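Local coordinates for protein ribose-phosphate pyrophosphokinase (PDB 5MP7) that probably transfers the pyrophosphoryl group of ATP to ribose 5-phosphate, yielding the nucleotide precursor phosphoribosyl pyrophosphate with the help of magnesium, at residues 11-19 against 31-42; 129-140 against 146-156. All blocks are in the same frame, centred on the assembly; numbering follows the deposited sequence.

Contact 1 of 2, residues 11-19 against 31-42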
# COMPACT_ATOMS: atom_id res chain seq x y z
N ASN A 11 11.99 -66.21 24.52
CA ASN A 11 10.96 -65.29 24.94
C ASN A 11 10.11 -64.87 23.72
O ASN A 11 10.62 -64.28 22.77
CB ASN A 11 11.65 -64.11 25.61
CG ASN A 11 10.71 -62.96 25.91
OD1 ASN A 11 9.61 -63.15 26.46
ND2 ASN A 11 11.14 -61.74 25.59
N LEU A 12 8.83 -65.16 23.77
CA LEU A 12 7.92 -64.88 22.66
C LEU A 12 7.40 -63.46 22.78
O LEU A 12 6.81 -63.11 23.79
CB LEU A 12 6.76 -65.88 22.66
CG LEU A 12 5.97 -66.09 21.36
CD1 LEU A 12 4.98 -67.22 21.48
CD2 LEU A 12 5.19 -64.85 20.96
N MET A 13 7.58 -62.66 21.76
CA MET A 13 7.01 -61.33 21.72
C MET A 13 6.25 -61.08 20.45
O MET A 13 6.70 -61.34 19.35
CB MET A 13 8.08 -60.27 21.89
CG MET A 13 8.49 -60.13 23.32
SD MET A 13 9.82 -58.92 23.52
CE MET A 13 8.86 -57.42 23.80
N LEU A 14 5.09 -60.52 20.62
CA LEU A 14 4.16 -60.30 19.56
C LEU A 14 4.07 -58.79 19.35
O LEU A 14 3.80 -58.03 20.26
CB LEU A 14 2.84 -60.95 19.96
CG LEU A 14 1.66 -60.73 19.00
CD1 LEU A 14 1.82 -61.45 17.64
CD2 LEU A 14 0.41 -61.21 19.71
N PHE A 15 4.28 -58.36 18.12
CA PHE A 15 4.19 -56.97 17.72
C PHE A 15 3.09 -56.85 16.67
O PHE A 15 2.88 -57.77 15.89
CB PHE A 15 5.50 -56.55 17.10
CG PHE A 15 6.66 -56.72 18.01
CD1 PHE A 15 7.30 -57.94 18.12
CD2 PHE A 15 7.08 -55.66 18.79
CE1 PHE A 15 8.36 -58.07 19.02
CE2 PHE A 15 8.12 -55.78 19.67
CZ PHE A 15 8.75 -56.98 19.81
N ALA A 16 2.41 -55.73 16.63
CA ALA A 16 1.32 -55.55 15.70
C ALA A 16 1.32 -54.15 15.16
O ALA A 16 1.55 -53.20 15.88
CB ALA A 16 -0.00 -55.84 16.37
N GLY A 17 1.09 -54.05 13.86
CA GLY A 17 0.79 -52.76 13.25
C GLY A 17 -0.65 -52.33 13.49
O GLY A 17 -1.44 -53.06 14.05
N ARG A 18 -0.97 -51.12 13.06
CA ARG A 18 -2.26 -50.47 13.33
C ARG A 18 -3.37 -50.83 12.35
O ARG A 18 -4.50 -50.47 12.59
CB ARG A 18 -2.09 -48.95 13.27
CG ARG A 18 -1.23 -48.38 14.39
CD ARG A 18 -0.96 -46.91 14.13
NE ARG A 18 -0.05 -46.73 12.99
CZ ARG A 18 0.10 -45.62 12.26
NH1 ARG A 18 -0.61 -44.53 12.52
NH2 ARG A 18 0.99 -45.60 11.26
N ALA A 19 -3.07 -51.54 11.27
CA ALA A 19 -4.07 -51.79 10.23
C ALA A 19 -5.26 -52.67 10.66
O ALA A 19 -6.37 -52.47 10.19
CB ALA A 19 -3.42 -52.39 8.99
N LEU A 31 -2.95 -66.90 22.31
CA LEU A 31 -1.60 -67.20 22.79
C LEU A 31 -1.39 -66.88 24.24
O LEU A 31 -0.42 -67.34 24.81
CB LEU A 31 -0.56 -66.38 22.03
CG LEU A 31 -0.32 -66.77 20.58
CD1 LEU A 31 0.48 -65.66 19.93
CD2 LEU A 31 0.41 -68.09 20.49
N ASP A 32 -2.29 -66.07 24.83
CA ASP A 32 -2.15 -65.56 26.20
C ASP A 32 -0.92 -64.70 26.38
O ASP A 32 -0.19 -64.80 27.37
CB ASP A 32 -2.16 -66.71 27.23
CG ASP A 32 -2.30 -66.22 28.68
OD1 ASP A 32 -3.20 -65.36 28.93
OD2 ASP A 32 -1.52 -66.68 29.56
N VAL A 33 -0.64 -63.88 25.39
CA VAL A 33 0.52 -63.00 25.42
C VAL A 33 0.03 -61.64 25.04
O VAL A 33 -0.67 -61.52 24.05
CB VAL A 33 1.59 -63.46 24.40
CG1 VAL A 33 2.69 -62.43 24.24
CG2 VAL A 33 2.19 -64.79 24.83
N ALA A 34 0.40 -60.61 25.79
CA ALA A 34 0.02 -59.24 25.45
C ALA A 34 0.82 -58.77 24.24
O ALA A 34 1.97 -59.18 24.04
CB ALA A 34 0.24 -58.30 26.62
N VAL A 35 0.21 -57.91 23.43
CA VAL A 35 0.89 -57.23 22.34
C VAL A 35 1.88 -56.27 22.96
O VAL A 35 1.57 -55.60 23.93
CB VAL A 35 -0.08 -56.46 21.45
CG1 VAL A 35 0.67 -55.66 20.37
CG2 VAL A 35 -1.04 -57.43 20.77
N THR A 36 3.09 -56.22 22.42
CA THR A 36 4.15 -55.39 22.94
C THR A 36 3.84 -53.92 22.70
O THR A 36 3.40 -53.53 21.63
CB THR A 36 5.48 -55.74 22.26
OG1 THR A 36 5.76 -57.12 22.49
CG2 THR A 36 6.60 -54.95 22.81
N ALA A 37 4.05 -53.12 23.74
CA ALA A 37 3.70 -51.71 23.75
C ALA A 37 4.59 -50.97 22.78
O ALA A 37 5.79 -51.21 22.72
CB ALA A 37 3.88 -51.13 25.16
N GLN A 38 3.99 -50.08 22.02
CA GLN A 38 4.75 -49.27 21.12
C GLN A 38 4.03 -47.99 20.78
O GLN A 38 2.83 -47.95 20.77
CB GLN A 38 5.03 -50.07 19.84
CG GLN A 38 3.76 -50.48 19.10
CD GLN A 38 3.94 -50.89 17.68
OE1 GLN A 38 4.97 -51.41 17.34
NE2 GLN A 38 2.90 -50.70 16.85
N THR A 39 4.79 -46.99 20.42
CA THR A 39 4.25 -45.77 19.84
C THR A 39 4.32 -45.90 18.32
O THR A 39 5.38 -46.16 17.76
CB THR A 39 5.11 -44.59 20.28
OG1 THR A 39 5.32 -44.67 21.69
CG2 THR A 39 4.46 -43.27 19.90
N ALA A 40 3.20 -45.78 17.64
CA ALA A 40 3.15 -45.85 16.17
C ALA A 40 2.27 -44.72 15.68
O ALA A 40 1.08 -44.73 15.95
CB ALA A 40 2.61 -47.20 15.70
N ARG A 41 2.86 -43.77 14.97
CA ARG A 41 2.19 -42.55 14.57
C ARG A 41 2.70 -42.02 13.24
O ARG A 41 3.83 -42.30 12.85
CB ARG A 41 2.41 -41.48 15.63
CG ARG A 41 2.02 -41.86 17.07
CD ARG A 41 0.52 -41.92 17.39
NE ARG A 41 0.48 -41.97 18.86
CZ ARG A 41 0.64 -43.09 19.59
NH1 ARG A 41 0.76 -44.29 19.02
NH2 ARG A 41 0.65 -43.00 20.93
N ASP A 42 1.90 -41.17 12.61
CA ASP A 42 2.21 -40.59 11.31
C ASP A 42 2.51 -39.11 11.45
O ASP A 42 1.77 -38.37 12.08
CB ASP A 42 1.02 -40.73 10.34
CG ASP A 42 0.77 -42.21 9.87
OD1 ASP A 42 1.66 -43.08 9.98
OD2 ASP A 42 -0.31 -42.50 9.34
O HOH W 1 3.09 -53.83 18.82

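Contact 2 of 2, residues 129-140 against 146-156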
# COMPACT_ATOMS: atom_id res chain seq x y z
N ALA A 129 13.87 -59.85 8.18
CA ALA A 129 13.00 -60.97 8.48
C ALA A 129 13.69 -62.30 8.17
O ALA A 129 14.33 -62.45 7.16
CB ALA A 129 11.70 -60.87 7.70
N ASP A 130 13.51 -63.26 9.05
CA ASP A 130 14.03 -64.59 8.91
C ASP A 130 12.98 -65.59 8.39
O ASP A 130 13.33 -66.61 7.84
CB ASP A 130 14.59 -65.03 10.27
CG ASP A 130 15.68 -64.04 10.81
OD1 ASP A 130 16.70 -63.84 10.06
OD2 ASP A 130 15.52 -63.47 11.96
N ARG A 131 11.71 -65.28 8.54
CA ARG A 131 10.64 -66.17 8.17
C ARG A 131 9.43 -65.34 7.74
O ARG A 131 9.27 -64.22 8.19
CB ARG A 131 10.29 -67.01 9.36
CG ARG A 131 9.16 -67.99 9.13
CD ARG A 131 8.78 -68.76 10.36
NE ARG A 131 9.81 -69.76 10.66
CZ ARG A 131 10.87 -69.58 11.43
NH1 ARG A 131 11.09 -68.42 12.07
NH2 ARG A 131 11.72 -70.60 11.61
N ILE A 132 8.62 -65.87 6.83
CA ILE A 132 7.37 -65.27 6.42
C ILE A 132 6.25 -66.30 6.65
O ILE A 132 6.39 -67.46 6.32
CB ILE A 132 7.40 -64.87 4.96
CG1 ILE A 132 8.34 -63.71 4.77
CG2 ILE A 132 6.03 -64.46 4.48
CD1 ILE A 132 8.55 -63.36 3.30
N VAL A 133 5.15 -65.85 7.23
CA VAL A 133 3.95 -66.66 7.42
C VAL A 133 2.81 -65.94 6.69
O VAL A 133 2.58 -64.74 6.90
CB VAL A 133 3.57 -66.74 8.87
CG1 VAL A 133 2.23 -67.42 9.03
CG2 VAL A 133 4.64 -67.49 9.64
N SER A 134 2.10 -66.67 5.84
CA SER A 134 1.00 -66.10 5.09
C SER A 134 -0.13 -67.09 4.94
O SER A 134 0.04 -68.29 5.17
CB SER A 134 1.53 -65.66 3.74
OG SER A 134 0.74 -64.63 3.19
N VAL A 135 -1.30 -66.60 4.56
CA VAL A 135 -2.45 -67.46 4.41
C VAL A 135 -2.91 -67.39 2.98
O VAL A 135 -3.18 -66.31 2.48
CB VAL A 135 -3.63 -67.01 5.32
CG1 VAL A 135 -4.80 -67.99 5.22
CG2 VAL A 135 -3.17 -66.89 6.78
N ASP A 136 -3.08 -68.56 2.35
CA ASP A 136 -3.65 -68.68 1.01
C ASP A 136 -3.11 -67.68 -0.02
O ASP A 136 -3.82 -66.81 -0.56
CB ASP A 136 -5.18 -68.71 1.03
CG ASP A 136 -5.74 -70.07 1.53
OD1 ASP A 136 -5.23 -71.16 1.14
OD2 ASP A 136 -6.69 -70.06 2.35
N LEU A 137 -1.82 -67.84 -0.29
CA LEU A 137 -1.16 -67.13 -1.35
C LEU A 137 -1.89 -67.30 -2.69
O LEU A 137 -2.45 -68.35 -2.99
CB LEU A 137 0.28 -67.62 -1.47
CG LEU A 137 1.11 -67.41 -0.22
CD1 LEU A 137 2.36 -68.26 -0.27
CD2 LEU A 137 1.44 -65.95 -0.05
N HIS A 138 -1.87 -66.25 -3.49
CA HIS A 138 -2.48 -66.26 -4.81
C HIS A 138 -1.93 -67.43 -5.65
O HIS A 138 -2.69 -68.06 -6.39
CB HIS A 138 -2.23 -64.93 -5.50
CG HIS A 138 -2.84 -64.82 -6.85
ND1 HIS A 138 -4.19 -64.66 -7.03
CD2 HIS A 138 -2.29 -64.88 -8.08
CE1 HIS A 138 -4.46 -64.61 -8.32
NE2 HIS A 138 -3.32 -64.73 -8.98
N THR A 139 -0.62 -67.67 -5.56
CA THR A 139 0.02 -68.88 -6.10
C THR A 139 0.95 -69.47 -5.08
O THR A 139 1.64 -68.74 -4.39
CB THR A 139 0.85 -68.62 -7.37
OG1 THR A 139 1.50 -67.35 -7.27
CG2 THR A 139 -0.04 -68.70 -8.65
N ASP A 140 1.01 -70.79 -5.06
CA ASP A 140 1.82 -71.52 -4.12
C ASP A 140 3.31 -71.28 -4.37
O ASP A 140 4.11 -71.34 -3.45
CB ASP A 140 1.49 -73.02 -4.22
CG ASP A 140 -0.03 -73.34 -4.01
OD1 ASP A 140 -0.88 -72.43 -4.19
OD2 ASP A 140 -0.37 -74.51 -3.69
N PHE A 146 11.14 -66.25 -1.31
CA PHE A 146 11.85 -65.82 -0.10
C PHE A 146 12.96 -66.82 0.21
O PHE A 146 12.73 -68.03 0.18
CB PHE A 146 10.85 -65.72 1.05
CG PHE A 146 11.44 -65.20 2.31
CD1 PHE A 146 11.72 -63.85 2.44
CD2 PHE A 146 11.70 -66.05 3.38
CE1 PHE A 146 12.25 -63.35 3.61
CE2 PHE A 146 12.24 -65.56 4.55
CZ PHE A 146 12.51 -64.20 4.67
N ASP A 147 14.17 -66.31 0.49
CA ASP A 147 15.31 -67.16 0.77
C ASP A 147 15.30 -67.60 2.25
O ASP A 147 16.07 -67.12 3.07
CB ASP A 147 16.61 -66.42 0.43
CG ASP A 147 17.88 -67.26 0.79
OD1 ASP A 147 17.93 -68.50 0.52
OD2 ASP A 147 18.84 -66.65 1.35
N GLY A 148 14.42 -68.52 2.59
CA GLY A 148 14.23 -68.88 3.98
C GLY A 148 12.89 -69.55 4.16
O GLY A 148 12.14 -69.69 3.21
N PRO A 149 12.58 -69.99 5.39
CA PRO A 149 11.30 -70.65 5.65
C PRO A 149 10.07 -69.75 5.35
O PRO A 149 10.05 -68.58 5.71
CB PRO A 149 11.36 -70.98 7.15
CG PRO A 149 12.80 -70.86 7.54
CD PRO A 149 13.42 -69.88 6.60
N VAL A 150 9.08 -70.32 4.67
CA VAL A 150 7.80 -69.65 4.43
C VAL A 150 6.69 -70.61 4.78
O VAL A 150 6.48 -71.56 4.07
CB VAL A 150 7.62 -69.27 2.95
CG1 VAL A 150 6.23 -68.68 2.72
CG2 VAL A 150 8.69 -68.29 2.54
N ASP A 151 6.00 -70.37 5.87
CA ASP A 151 4.85 -71.21 6.27
C ASP A 151 3.60 -70.74 5.57
O ASP A 151 3.11 -69.63 5.82
CB ASP A 151 4.71 -71.24 7.81
CG ASP A 151 5.66 -72.28 8.47
OD1 ASP A 151 5.36 -73.49 8.40
OD2 ASP A 151 6.70 -71.90 9.07
N HIS A 152 3.11 -71.54 4.62
CA HIS A 152 1.96 -71.17 3.80
C HIS A 152 0.74 -71.85 4.35
O HIS A 152 0.49 -73.00 4.07
CB HIS A 152 2.19 -71.58 2.35
CG HIS A 152 1.03 -71.32 1.42
ND1 HIS A 152 1.00 -71.80 0.14
CD2 HIS A 152 -0.14 -70.65 1.59
CE1 HIS A 152 -0.12 -71.44 -0.45
NE2 HIS A 152 -0.84 -70.75 0.42
N MET A 153 -0.04 -71.12 5.12
CA MET A 153 -1.21 -71.67 5.81
C MET A 153 -2.43 -71.66 4.91
O MET A 153 -2.63 -70.75 4.10
CB MET A 153 -1.47 -70.89 7.10
CG MET A 153 -0.30 -70.89 8.07
SD MET A 153 0.26 -72.57 8.52
CE MET A 153 1.53 -73.04 7.34
N ARG A 154 -3.25 -72.68 5.06
CA ARG A 154 -4.43 -72.82 4.25
C ARG A 154 -5.69 -72.72 5.06
O ARG A 154 -5.78 -73.31 6.11
CB ARG A 154 -4.40 -74.18 3.54
CG ARG A 154 -3.85 -74.13 2.13
CD ARG A 154 -2.36 -74.31 2.11
NE ARG A 154 -1.93 -74.64 0.75
CZ ARG A 154 -0.69 -74.96 0.41
NH1 ARG A 154 0.28 -75.05 1.36
NH2 ARG A 154 -0.41 -75.21 -0.86
N ALA A 155 -6.67 -71.99 4.55
CA ALA A 155 -7.98 -71.86 5.19
C ALA A 155 -9.00 -72.89 4.67
O ALA A 155 -10.15 -72.88 5.08
CB ALA A 155 -8.51 -70.45 4.95
N GLN A 156 -8.59 -73.73 3.72
CA GLN A 156 -9.46 -74.69 3.09
C GLN A 156 -10.25 -75.56 4.07
O GLN A 156 -11.45 -75.68 3.92
CB GLN A 156 -8.66 -75.59 2.18
CG GLN A 156 -9.52 -76.53 1.38
CD GLN A 156 -8.69 -77.41 0.49
OE1 GLN A 156 -7.52 -77.12 0.15
NE2 GLN A 156 -9.28 -78.52 0.11

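Contact 1 of 2, residues 11-19 against 31-42
Leu14 and Thr36 join the edge strand 12-16 of the parallel sheet in the N-terminal phosphoribosyltransferase-like domain to the chain that returns after helix 21-31 and enters the hairpin of strands 38-42 and 48-52. The polar link is concentrated on one carbonyl. Leu14 O accepts a nearly straight bond from Thr36 N (2.9 Å, 171° at the hydrogen), which arrives close to the line of the C=O bond, and a second from Thr36 OG1 (3.1 Å), which comes from above the carbonyl plane. With OG1 anti to the carbonyl carbon of Thr36 (chi1 -58°), the hydroxyl sits beside its own backbone N, and both donors reach the same oxygen. Two residues further along the strand, a water bridges the backbones, accepting from Ala16 N at 3.0 Å and donating to Thr36 O at 2.8 Å.

Apolar contacts line two sides of this link. Val35 spreads its branches along the strand, CG2 against Leu14 CD2 and CG1 against Ala16 CB (4.1 Å), and Ala24 and Ala28 of helix 21-31 add to this patch. On the other side Thr36 packs against Met13, whose CE reaches its CG2, and against the Phe15 ring, with OG1 over the rim of one ring face. Phe52 meets that ring edge-to-face.

Charge ties the far end. The bend in the Arg18 chain at chi3 lays the guanidinium beside strand 38-42, one face over the peptide linking Ala40 to Arg41, while NE pairs with Glu77 of helix 71-87. In the salt bridge, Arg18 NH2 lies 2.9 Å from Asp42 OD1, which is nearly in the guanidinium plane yet is approached from above its own carboxylate plane, the two planes standing 76° apart.

Contact 2 of 2, residues 129-140 against 146-156
Parallel pairing of strand 131-135 with strand 150-153, the outermost strand at this end of the five-stranded sheet, brings their backbones into register from Ile132 beside Val150 to Val135 beside Met153. Five backbone hydrogen bonds join them, from Ile132 N to Pro149 O at 3.3 Å through to Asp136 N to Met153 O at 2.8 Å.

At the start of the pair, Phe146 turns one ring face to Ile132, whose CD1 lies 3.7 Å from the ring centroid in a CH-pi contact, while the carbonyl oxygens of Ala129 and Asp130 line the ring edge. Helix 116-127 packs on the same two side chains.

At the other end His152 is sandwiched. Leu137 CD1 sits over the middle of one face, 3.8 Å from the ring centroid, and Arg154 CZ lies over the opposite face toward the rim. The same arginine forms a salt bridge through NH2 to Asp140 OD2 (2.9 Å), its guanidinium almost perpendicular to the carboxylate. With its CG anti to the carbonyl carbon (chi1 -75°), Asp136 turns its carboxylate back toward the partner segment, where OD2 accepts from Ala155 N at 2.9 Å, on the syn side but tilted out of the carboxylate plane; Thr259 OG1 is a second partner of that oxygen. Beyond the strand end the loop carries His138, a predicted magnesium ligand. Such placement of a site residue just past a strand end is typical of the phosphoribosyltransferase-like fold, in which loops at the C-terminal ends of parallel strands build the active site.

How the contacts relate
Contact 1 and contact 2 involve opposite margins of one parallel sheet: strands 12-16 and 150-153 are its outermost members, with 60-64 and 92-97 lying between 12-16 and 131-135. Their centres are 21 Å apart and their nearest atoms about 10 Å, so they do not touch. Contact 1 leads into the hairpin carrying the predicted ATP-binding residues Asn45, Gly46 and Glu47; the side chain of Asp42 comes about 5 Å from Gly46. Contact 2 itself contains His138, a predicted magnesium-binding residue, with the Asp136 side chain about 10 Å from that of Asp230, predicted to bind ribose 5-phosphate, and the Leu137 side chain about 10 Å from that of Arg104, predicted to bind ATP.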